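Peptide ABC transporter, peptide-binding protein (Thermus thermophilus, PDB 2D5W) binds oligopeptides, a pentapeptide among them, and probably serves as the solute-binding component of a peptide ABC transporter. Local coordinates at residues V260-G264 / G265-A269; L320-D324 / K325-Q329; Q329-L332 / H333-R337; Y554-R557 / K558-N562. One frame throughout, in Å; residues are numbered along the deposited sequence.

Contact 1 of 4, residues V260-G264 / G265-A269; sequences VAVIG and GSIDA
Ile267 reaches back from the loop to the helix it has just left, and its terminal methyl makes the contact. CD1 lies 3.8 Å from Ala261 CB and 4.1 Å from Val262 CG2, so one methyl spans two consecutive residues near the C-terminal end of the helix. The side chains of Val262 and Ile267 cross at about a right angle; the valine therefore offers a single branch instead of lying alongside. That branch is CG2, set beside the valine's own backbone N because CG1 takes the place anti to it (chi1 170°). In Ile267 the arm CG1-CD1 is extended (chi2 170°), which carries CD1 across to the helix.

The turn that permits this is made at Gly265, the first residue to leave helical angles, with phi at 101°. A CB there would collide with the carbonyl oxygen of Gly264. Direct polar closure is slight: Gly265 N gives a weak hydrogen bond to Val262 O at 3.3 Å. Two waters do more of the joining. One donates to Ala261 O and accepts from Ser266 N at 2.9 Å; the other donates to both Val262 O and Ile267 O, 2.7 Å from the latter oxygen. Helical carbonyls near the C-terminal end are thus tied to the loop through solvent.

Ser266 OG is bonded to Arg250 near the end of strand 246-251, and Ile263 packs on helix 283-286. The connection leads from helix 255-264 into strand 269-270, an outermost strand of a five-stranded mixed sheet, where Ala269 pairs with strand 7-12.

Contact 2 of 4, residues L320-D324 / K325-Q329; sequences LGLND and KRTRQ
Asp324 OD1 accepts two hydrogen bonds from Arg326, one from the backbone N at 2.9 Å and one from the side-chain NE at 3.0 Å. The first is the N-cap bond of helix 325-333 and uses the anti lone pair of OD1; the second arrives on the syn side, out of the carboxylate plane. OD2 takes Arg326 NH1 at 2.9 Å, nearly straight at 170°, completing a side-on, two-nitrogen salt bridge. Its two planes are not coplanar but stand 39° apart. With CG anti to the backbone N (chi1 -165°), the aspartate sets its carboxylate at the N-terminal end of the helix, where the helix dipole would probably stabilise its negative charge. Replacing Asp324 by an alanine removes the carboxylate and is likely to leave Arg326 N uncapped and its guanidinium without this salt-bridge partner.

Before the cap, Gly321 is the C-prime residue of a Schellman motif that ends helix 315-320, and a type I turn runs from it to Asp324. Thr327 and Arg328 fasten this turn to the new helix. Arg328 NH2 meets Leu322 O at 2.8 Å, with the oxygen in the guanidinium plane, while the same group lays a face over Lys325 CA. Gly321 O is gripped from opposite faces of its plane: Asp324 N comes from one, and from the other Thr327 OG1 donates at 2.7 Å, its oxygen also receiving a bond from a water that links it to Leu320 O.

Contact 3 of 4, residues Q329-L332 / H333-R337; sequences QAIL and HALNR
Leu332 and Arg337 meet over the exit of helix 325-333, their side chains crossing at about a right angle. Followed outward, Leu332 begins with CB, which lies against the backbone at His333 N, and continues to CG, 3.9 Å from Arg337 CZ. At the tip the branches divide the work: CD1 sits over one face of the guanidinium, offset toward its rim and 3.5 Å from Arg337 NE, while CD2 reaches 4.0 Å from NH1 of that arginine. CD1 also touches Leu335 CD1 at 4.1 Å. The bend in the arginine chain (chi3 -65°) turns its flat end to the leucine methyl.

The backbone beneath shows how the helix runs out. His333 N still bonds to Gln329 O at 3.0 Å, but Ala334 N is shared between a weak bond to Ala330 O and a shorter one to Ile331 O, and Leu335 N bonds to Leu332 O. Leu335 CG then drops against Ile331 O at 3.2 Å. Asn336 follows as the N-cap of helix 337-345, its OD1 accepting from Gly339 N.

A methionine in place of Arg337 would probably leave the carbonyls of Pro546 and Tyr370 without their donors, NH2 and NH1 respectively. Those two bonds probably fix the rotation of the guanidinium, so NH1 and NH2 each donate to a main-chain oxygen while one face is given to the leucine methyl: a buried charge met by carbonyl oxygens and by hydrocarbon.

Contact 4 of 4, residues Y554-R557 / K558-N562; sequences YVVR and KGLVN
Val556 presents CG1 to the side chain of Leu560 four residues on, 4.0 Å from Leu560 CD2 and 4.1 Å from Leu560 CB. The two side chains cross at about a right angle, so the valine methyl touches the leucine both near its root and at one branch. Val556 has CG1 anti to the backbone N (chi1 -176°), and this torsion directs the methyl at the leucine. Leu560 CB is held over the reversal as well, 3.5 Å from Arg557 O.

Between them the chain reverses in a type II beta turn from Arg557 to Leu560, closed by the bond from Leu560 N to Arg557 O, 3.2 Å long with an angle of 162° at the hydrogen. Gly559 occupies the third position with phi at 103°, where a CB would be jammed against the carbonyl oxygen of Lys558. The turn links the long strand 544-557, which pairs with strand 293-308, to the short strand 560-561, which pairs with 583-584; Trp584 of that partner strand packs on both Arg557 and Leu560.

The aliphatic part of Arg557 hugs the turn, with CG 3.6 Å from Lys558 O. Beyond it the chain bends (chi3 -56°) and the guanidinium leaves for Asp268, to which NE forms a salt bridge, and for Gly265 O, bonded by NH2. Lys558 NZ forms a salt bridge with Asp294, near the start of strand 293-308.

Overall arrangement
Each contact is a local turn in an unbroken piece of chain; contact 1, the overlapping pair 2 and 3, and contact 4 follow in chain order, none enclosing another. Contact 1 closes the exit of helix 255-264 toward strand 269-270. Contacts 2 and 3 share Gln329 and use the two ends of helix 325-333, one at its entry and the other at its exit into helix 337-345; their centres are about 12 Å apart. Contact 4 turns strand 544-557 into strand 560-561 and returns to contact 1 through Arg557 and through Val262 packed on Val555. This pair lies far from the other two: the centres of contacts 2 and 4 are about 46 Å apart, on opposite sides of the chain's centre.

Contact 1 of 4, residues V260-G264 / G265-A269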
loop_
_atom_site.group_PDB
_atom_site.type_symbol
_atom_site.label_atom_id
_atom_site.label_comp_id
_atom_site.label_asym_id
_atom_site.label_seq_id
_atom_site.Cartn_x
_atom_site.Cartn_y
_atom_site.Cartn_z
ATOM N N VAL A 260 -21.070 -13.556 -1.777
ATOM C CA VAL A 260 -22.405 -13.885 -2.262
ATOM C C VAL A 260 -22.714 -13.095 -3.535
ATOM O O VAL A 260 -23.234 -13.646 -4.505
ATOM C CB VAL A 260 -23.478 -13.586 -1.180
ATOM C CG1 VAL A 260 -24.877 -13.736 -1.763
ATOM C CG2 VAL A 260 -23.301 -14.538 0.001
ATOM N N ALA A 261 -22.383 -11.806 -3.540
ATOM C CA ALA A 261 -22.635 -10.979 -4.717
ATOM C C ALA A 261 -21.826 -11.483 -5.918
ATOM O O ALA A 261 -22.329 -11.544 -7.043
ATOM C CB ALA A 261 -22.289 -9.521 -4.417
ATOM N N VAL A 262 -20.575 -11.858 -5.681
ATOM C CA VAL A 262 -19.726 -12.358 -6.759
ATOM C C VAL A 262 -20.288 -13.662 -7.330
ATOM O O VAL A 262 -20.323 -13.852 -8.549
ATOM C CB VAL A 262 -18.274 -12.565 -6.266
ATOM C CG1 VAL A 262 -17.456 -13.307 -7.317
ATOM C CG2 VAL A 262 -17.633 -11.211 -5.973
ATOM N N ILE A 263 -20.741 -14.555 -6.457
ATOM C CA ILE A 263 -21.316 -15.817 -6.916
ATOM C C ILE A 263 -22.571 -15.548 -7.750
ATOM O O ILE A 263 -22.829 -16.239 -8.739
ATOM C CB ILE A 263 -21.695 -16.723 -5.722
ATOM C CG1 ILE A 263 -20.431 -17.146 -4.967
ATOM C CG2 ILE A 263 -22.465 -17.948 -6.213
ATOM C CD1 ILE A 263 -20.705 -17.857 -3.660
ATOM N N GLY A 264 -23.333 -14.533 -7.350
ATOM C CA GLY A 264 -24.568 -14.178 -8.034
ATOM C C GLY A 264 -24.462 -13.821 -9.505
ATOM O O GLY A 264 -25.443 -13.945 -10.243
ATOM N N GLY A 265 -23.298 -13.339 -9.930
ATOM C CA GLY A 265 -23.100 -13.022 -11.333
ATOM C C GLY A 265 -23.175 -11.584 -11.806
ATOM O O GLY A 265 -22.876 -11.323 -12.969
ATOM N N SER A 266 -23.558 -10.646 -10.945
ATOM C CA SER A 266 -23.661 -9.251 -11.376
ATOM C C SER A 266 -22.327 -8.509 -11.390
ATOM O O SER A 266 -22.244 -7.385 -11.887
ATOM C CB SER A 266 -24.662 -8.488 -10.498
ATOM O OG SER A 266 -24.188 -8.338 -9.173
ATOM N N ILE A 267 -21.291 -9.138 -10.851
ATOM C CA ILE A 267 -19.963 -8.533 -10.803
ATOM C C ILE A 267 -19.058 -9.202 -11.842
ATOM O O ILE A 267 -18.881 -10.421 -11.843
ATOM C CB ILE A 267 -19.383 -8.664 -9.379
ATOM C CG1 ILE A 267 -20.221 -7.801 -8.425
ATOM C CG2 ILE A 267 -17.917 -8.250 -9.352
ATOM C CD1 ILE A 267 -19.918 -8.009 -6.959
ATOM N N ASP A 268 -18.491 -8.394 -12.733
ATOM C CA ASP A 268 -17.640 -8.910 -13.803
ATOM C C ASP A 268 -16.259 -9.374 -13.376
ATOM O O ASP A 268 -15.728 -10.339 -13.927
ATOM C CB ASP A 268 -17.476 -7.857 -14.898
ATOM C CG ASP A 268 -18.796 -7.441 -15.507
ATOM O OD1 ASP A 268 -19.558 -8.327 -15.941
ATOM O OD2 ASP A 268 -19.073 -6.225 -15.559
ATOM N N ALA A 269 -15.669 -8.683 -12.407
ATOM C CA ALA A 269 -14.335 -9.027 -11.939
ATOM C C ALA A 269 -14.136 -8.517 -10.527
ATOM O O ALA A 269 -14.828 -7.603 -10.090
ATOM C CB ALA A 269 -13.283 -8.410 -12.859
HETATM O O HOH W 1 -24.570 -10.709 -8.195
HETATM O O HOH W 2 -20.576 -11.807 -10.230
#

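Contact 2 of 4, residues L320-D324 / K325-Q329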
loop_
_atom_site.group_PDB
_atom_site.type_symbol
_atom_site.label_atom_id
_atom_site.label_comp_id
_atom_site.label_asym_id
_atom_site.label_seq_id
_atom_site.Cartn_x
_atom_site.Cartn_y
_atom_site.Cartn_z
ATOM N N LEU A 320 1.878 -2.189 29.396
ATOM C CA LEU A 320 1.855 -3.522 28.804
ATOM C C LEU A 320 3.248 -4.026 28.440
ATOM O O LEU A 320 3.431 -5.209 28.154
ATOM C CB LEU A 320 0.979 -3.522 27.550
ATOM C CG LEU A 320 -0.507 -3.237 27.754
ATOM C CD1 LEU A 320 -1.204 -3.164 26.400
ATOM C CD2 LEU A 320 -1.117 -4.330 28.615
ATOM N N GLY A 321 4.221 -3.120 28.445
ATOM C CA GLY A 321 5.586 -3.489 28.107
ATOM C C GLY A 321 5.781 -3.814 26.634
ATOM O O GLY A 321 6.665 -4.590 26.272
ATOM N N LEU A 322 4.971 -3.206 25.775
ATOM C CA LEU A 322 5.068 -3.468 24.342
ATOM C C LEU A 322 6.390 -3.009 23.739
ATOM O O LEU A 322 6.767 -3.450 22.655
ATOM C CB LEU A 322 3.900 -2.812 23.603
ATOM C CG LEU A 322 2.517 -3.288 24.056
ATOM C CD1 LEU A 322 1.442 -2.642 23.198
ATOM C CD2 LEU A 322 2.433 -4.800 23.944
ATOM N N ASN A 323 7.093 -2.134 24.451
ATOM C CA ASN A 323 8.379 -1.619 23.997
ATOM C C ASN A 323 9.531 -2.592 24.270
ATOM O O ASN A 323 10.656 -2.371 23.817
ATOM C CB ASN A 323 8.653 -0.268 24.665
ATOM C CG ASN A 323 8.546 -0.332 26.181
ATOM O OD1 ASN A 323 7.581 -0.869 26.729
ATOM N ND2 ASN A 323 9.535 0.231 26.868
ATOM N N ASP A 324 9.251 -3.668 25.002
ATOM C CA ASP A 324 10.262 -4.677 25.326
ATOM C C ASP A 324 10.107 -5.845 24.354
ATOM O O ASP A 324 9.022 -6.408 24.231
ATOM C CB ASP A 324 10.067 -5.160 26.768
ATOM C CG ASP A 324 11.262 -5.928 27.299
ATOM O OD1 ASP A 324 11.631 -6.963 26.708
ATOM O OD2 ASP A 324 11.836 -5.492 28.319
ATOM N N LYS A 325 11.183 -6.220 23.669
ATOM C CA LYS A 325 11.092 -7.312 22.707
ATOM C C LYS A 325 10.580 -8.609 23.325
ATOM O O LYS A 325 9.947 -9.408 22.641
ATOM C CB LYS A 325 12.442 -7.565 22.023
ATOM C CG LYS A 325 13.505 -8.220 22.890
ATOM C CD LYS A 325 14.746 -8.540 22.061
ATOM C CE LYS A 325 15.837 -9.167 22.911
ATOM N NZ LYS A 325 17.069 -9.435 22.115
ATOM N N ARG A 326 10.850 -8.826 24.610
ATOM C CA ARG A 326 10.389 -10.046 25.265
ATOM C C ARG A 326 8.867 -10.160 25.234
ATOM O O ARG A 326 8.323 -11.255 25.102
ATOM C CB ARG A 326 10.893 -10.096 26.712
ATOM C CG ARG A 326 12.397 -10.321 26.837
ATOM C CD ARG A 326 12.857 -10.219 28.286
ATOM N NE ARG A 326 12.694 -8.864 28.803
ATOM C CZ ARG A 326 12.834 -8.525 30.080
ATOM N NH1 ARG A 326 12.664 -7.263 30.449
ATOM N NH2 ARG A 326 13.137 -9.445 30.987
ATOM N N THR A 327 8.182 -9.029 25.345
ATOM C CA THR A 327 6.724 -9.024 25.317
ATOM C C THR A 327 6.217 -9.405 23.930
ATOM O O THR A 327 5.254 -10.160 23.789
ATOM C CB THR A 327 6.170 -7.635 25.666
ATOM O OG1 THR A 327 6.747 -7.196 26.900
ATOM C CG2 THR A 327 4.654 -7.680 25.806
ATOM N N ARG A 328 6.874 -8.874 22.904
ATOM C CA ARG A 328 6.481 -9.145 21.531
ATOM C C ARG A 328 6.771 -10.601 21.170
ATOM O O ARG A 328 5.980 -11.247 20.476
ATOM C CB ARG A 328 7.189 -8.156 20.597
ATOM C CG ARG A 328 6.908 -6.706 21.006
ATOM C CD ARG A 328 7.334 -5.696 19.959
ATOM N NE ARG A 328 8.777 -5.649 19.731
ATOM C CZ ARG A 328 9.626 -4.859 20.381
ATOM N NH1 ARG A 328 10.919 -4.896 20.082
ATOM N NH2 ARG A 328 9.198 -4.033 21.325
ATOM N N GLN A 329 7.890 -11.123 21.661
ATOM C CA GLN A 329 8.244 -12.516 21.418
ATOM C C GLN A 329 7.228 -13.422 22.121
ATOM O O GLN A 329 6.807 -14.441 21.572
ATOM C CB GLN A 329 9.648 -12.808 21.950
ATOM C CG GLN A 329 10.741 -11.981 21.294
ATOM C CD GLN A 329 12.098 -12.219 21.919
ATOM O OE1 GLN A 329 12.200 -12.476 23.116
ATOM N NE2 GLN A 329 13.149 -12.118 21.117
HETATM O O HOH W 3 5.262 -7.024 29.237
HETATM O O HOH W 4 12.679 -3.092 21.547
#

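Contact 3 of 4, residues Q329-L332 / H333-R337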
loop_
_atom_site.group_PDB
_atom_site.type_symbol
_atom_site.label_atom_id
_atom_site.label_comp_id
_atom_site.label_asym_id
_atom_site.label_seq_id
_atom_site.Cartn_x
_atom_site.Cartn_y
_atom_site.Cartn_z
ATOM N N GLN A 329 7.890 -11.123 21.661
ATOM C CA GLN A 329 8.244 -12.516 21.418
ATOM C C GLN A 329 7.228 -13.422 22.121
ATOM O O GLN A 329 6.807 -14.441 21.572
ATOM C CB GLN A 329 9.648 -12.808 21.950
ATOM C CG GLN A 329 10.741 -11.981 21.294
ATOM C CD GLN A 329 12.098 -12.219 21.919
ATOM O OE1 GLN A 329 12.200 -12.476 23.116
ATOM N NE2 GLN A 329 13.149 -12.118 21.117
ATOM N N ALA A 330 6.828 -13.043 23.335
ATOM C CA ALA A 330 5.858 -13.827 24.094
ATOM C C ALA A 330 4.538 -13.909 23.341
ATOM O O ALA A 330 3.956 -14.986 23.203
ATOM C CB ALA A 330 5.637 -13.198 25.469
ATOM N N ILE A 331 4.060 -12.769 22.857
ATOM C CA ILE A 331 2.805 -12.755 22.123
ATOM C C ILE A 331 2.889 -13.645 20.886
ATOM O O ILE A 331 1.976 -14.426 20.621
ATOM C CB ILE A 331 2.409 -11.318 21.705
ATOM C CG1 ILE A 331 2.080 -10.488 22.953
ATOM C CG2 ILE A 331 1.201 -11.355 20.766
ATOM C CD1 ILE A 331 1.850 -9.009 22.674
ATOM N N LEU A 332 3.987 -13.552 20.138
ATOM C CA LEU A 332 4.110 -14.363 18.932
ATOM C C LEU A 332 4.109 -15.859 19.245
ATOM O O LEU A 332 3.532 -16.652 18.495
ATOM C CB LEU A 332 5.365 -13.977 18.137
ATOM C CG LEU A 332 5.432 -14.546 16.710
ATOM C CD1 LEU A 332 4.156 -14.199 15.947
ATOM C CD2 LEU A 332 6.655 -13.997 15.988
ATOM N N HIS A 333 4.755 -16.250 20.343
ATOM C CA HIS A 333 4.780 -17.660 20.741
ATOM C C HIS A 333 3.370 -18.138 21.095
ATOM O O HIS A 333 3.095 -19.341 21.090
ATOM C CB HIS A 333 5.688 -17.879 21.962
ATOM C CG HIS A 333 7.139 -18.042 21.629
ATOM N ND1 HIS A 333 7.602 -18.991 20.744
ATOM C CD2 HIS A 333 8.238 -17.413 22.112
ATOM C CE1 HIS A 333 8.924 -18.941 20.697
ATOM N NE2 HIS A 333 9.332 -17.992 21.519
ATOM N N ALA A 334 2.483 -17.196 21.411
ATOM C CA ALA A 334 1.107 -17.531 21.768
ATOM C C ALA A 334 0.157 -17.509 20.573
ATOM O O ALA A 334 -1.022 -17.821 20.714
ATOM C CB ALA A 334 0.607 -16.585 22.850
ATOM N N LEU A 335 0.663 -17.121 19.404
ATOM C CA LEU A 335 -0.154 -17.089 18.194
ATOM C C LEU A 335 0.113 -18.374 17.418
ATOM O O LEU A 335 1.220 -18.593 16.926
ATOM C CB LEU A 335 0.204 -15.874 17.329
ATOM C CG LEU A 335 0.104 -14.499 17.998
ATOM C CD1 LEU A 335 0.276 -13.413 16.945
ATOM C CD2 LEU A 335 -1.243 -14.342 18.693
ATOM N N ASN A 336 -0.893 -19.236 17.318
ATOM C CA ASN A 336 -0.718 -20.493 16.606
ATOM C C ASN A 336 -0.873 -20.249 15.113
ATOM O O ASN A 336 -1.865 -20.640 14.495
ATOM C CB ASN A 336 -1.737 -21.525 17.082
ATOM C CG ASN A 336 -1.455 -22.902 16.534
ATOM O OD1 ASN A 336 -0.486 -23.101 15.798
ATOM N ND2 ASN A 336 -2.297 -23.864 16.890
ATOM N N ARG A 337 0.135 -19.601 14.539
ATOM C CA ARG A 337 0.127 -19.260 13.125
ATOM C C ARG A 337 0.118 -20.471 12.203
ATOM O O ARG A 337 -0.614 -20.495 11.212
ATOM C CB ARG A 337 1.324 -18.358 12.809
ATOM C CG ARG A 337 1.294 -17.035 13.566
ATOM C CD ARG A 337 2.549 -16.226 13.308
ATOM N NE ARG A 337 3.730 -16.899 13.836
ATOM C CZ ARG A 337 4.971 -16.675 13.417
ATOM N NH1 ARG A 337 5.982 -17.339 13.955
ATOM N NH2 ARG A 337 5.204 -15.794 12.454
#

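Contact 4 of 4, residues Y554-R557 / K558-N562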
loop_
_atom_site.group_PDB
_atom_site.type_symbol
_atom_site.label_atom_id
_atom_site.label_comp_id
_atom_site.label_asym_id
_atom_site.label_seq_id
_atom_site.Cartn_x
_atom_site.Cartn_y
_atom_site.Cartn_z
ATOM N N TYR A 554 -8.654 -13.902 -7.758
ATOM C CA TYR A 554 -9.384 -13.084 -8.717
ATOM C C TYR A 554 -10.470 -13.916 -9.373
ATOM O O TYR A 554 -10.224 -15.051 -9.784
ATOM C CB TYR A 554 -8.451 -12.527 -9.795
ATOM C CG TYR A 554 -7.494 -11.483 -9.280
ATOM C CD1 TYR A 554 -6.166 -11.799 -9.011
ATOM C CD2 TYR A 554 -7.930 -10.183 -9.028
ATOM C CE1 TYR A 554 -5.293 -10.845 -8.502
ATOM C CE2 TYR A 554 -7.068 -9.226 -8.519
ATOM C CZ TYR A 554 -5.755 -9.562 -8.258
ATOM O OH TYR A 554 -4.900 -8.613 -7.750
ATOM N N VAL A 555 -11.675 -13.360 -9.440
ATOM C CA VAL A 555 -12.805 -14.031 -10.074
ATOM C C VAL A 555 -13.114 -13.157 -11.278
ATOM O O VAL A 555 -13.429 -11.974 -11.134
ATOM C CB VAL A 555 -14.017 -14.108 -9.130
ATOM C CG1 VAL A 555 -15.151 -14.882 -9.800
ATOM C CG2 VAL A 555 -13.609 -14.791 -7.832
ATOM N N VAL A 556 -13.019 -13.746 -12.466
ATOM C CA VAL A 556 -13.199 -13.000 -13.703
ATOM C C VAL A 556 -14.223 -13.640 -14.629
ATOM O O VAL A 556 -14.117 -14.820 -14.960
ATOM C CB VAL A 556 -11.840 -12.891 -14.436
ATOM C CG1 VAL A 556 -11.975 -12.038 -15.684
ATOM C CG2 VAL A 556 -10.789 -12.313 -13.496
ATOM N N ARG A 557 -15.207 -12.859 -15.058
ATOM C CA ARG A 557 -16.238 -13.382 -15.944
ATOM C C ARG A 557 -15.648 -13.822 -17.273
ATOM O O ARG A 557 -14.780 -13.152 -17.838
ATOM C CB ARG A 557 -17.317 -12.333 -16.213
ATOM C CG ARG A 557 -18.553 -12.918 -16.894
ATOM C CD ARG A 557 -19.486 -11.852 -17.435
ATOM N NE ARG A 557 -19.913 -10.892 -16.420
ATOM C CZ ARG A 557 -20.782 -11.148 -15.446
ATOM N NH1 ARG A 557 -21.338 -12.348 -15.333
ATOM N NH2 ARG A 557 -21.107 -10.193 -14.588
ATOM N N LYS A 558 -16.122 -14.955 -17.776
ATOM C CA LYS A 558 -15.636 -15.443 -19.054
ATOM C C LYS A 558 -15.976 -14.414 -20.120
ATOM O O LYS A 558 -17.046 -13.804 -20.093
ATOM C CB LYS A 558 -16.258 -16.806 -19.368
ATOM C CG LYS A 558 -15.739 -17.890 -18.430
ATOM C CD LYS A 558 -16.331 -19.254 -18.706
ATOM C CE LYS A 558 -15.713 -20.297 -17.786
ATOM N NZ LYS A 558 -14.255 -20.505 -18.037
ATOM N N GLY A 559 -15.040 -14.192 -21.035
ATOM C CA GLY A 559 -15.256 -13.220 -22.091
ATOM C C GLY A 559 -14.512 -11.913 -21.859
ATOM O O GLY A 559 -14.264 -11.165 -22.803
ATOM N N LEU A 560 -14.156 -11.629 -20.608
ATOM C CA LEU A 560 -13.432 -10.401 -20.286
ATOM C C LEU A 560 -11.943 -10.649 -20.464
ATOM O O LEU A 560 -11.381 -11.534 -19.827
ATOM C CB LEU A 560 -13.701 -9.975 -18.837
ATOM C CG LEU A 560 -13.082 -8.627 -18.439
ATOM C CD1 LEU A 560 -13.820 -7.497 -19.147
ATOM C CD2 LEU A 560 -13.163 -8.438 -16.931
ATOM N N VAL A 561 -11.299 -9.876 -21.330
ATOM C CA VAL A 561 -9.872 -10.062 -21.547
ATOM C C VAL A 561 -9.016 -8.881 -21.117
ATOM O O VAL A 561 -9.478 -7.732 -21.050
ATOM C CB VAL A 561 -9.545 -10.393 -23.028
ATOM C CG1 VAL A 561 -10.106 -11.760 -23.386
ATOM C CG2 VAL A 561 -10.099 -9.319 -23.942
ATOM N N ASN A 562 -7.763 -9.211 -20.821
ATOM C CA ASN A 562 -6.731 -8.279 -20.398
ATOM C C ASN A 562 -6.846 -7.751 -18.970
ATOM O O ASN A 562 -6.083 -6.874 -18.566
ATOM C CB ASN A 562 -6.610 -7.142 -21.416
ATOM C CG ASN A 562 -6.257 -7.657 -22.800
ATOM O OD1 ASN A 562 -5.556 -8.662 -22.933
ATOM N ND2 ASN A 562 -6.735 -6.974 -23.834
#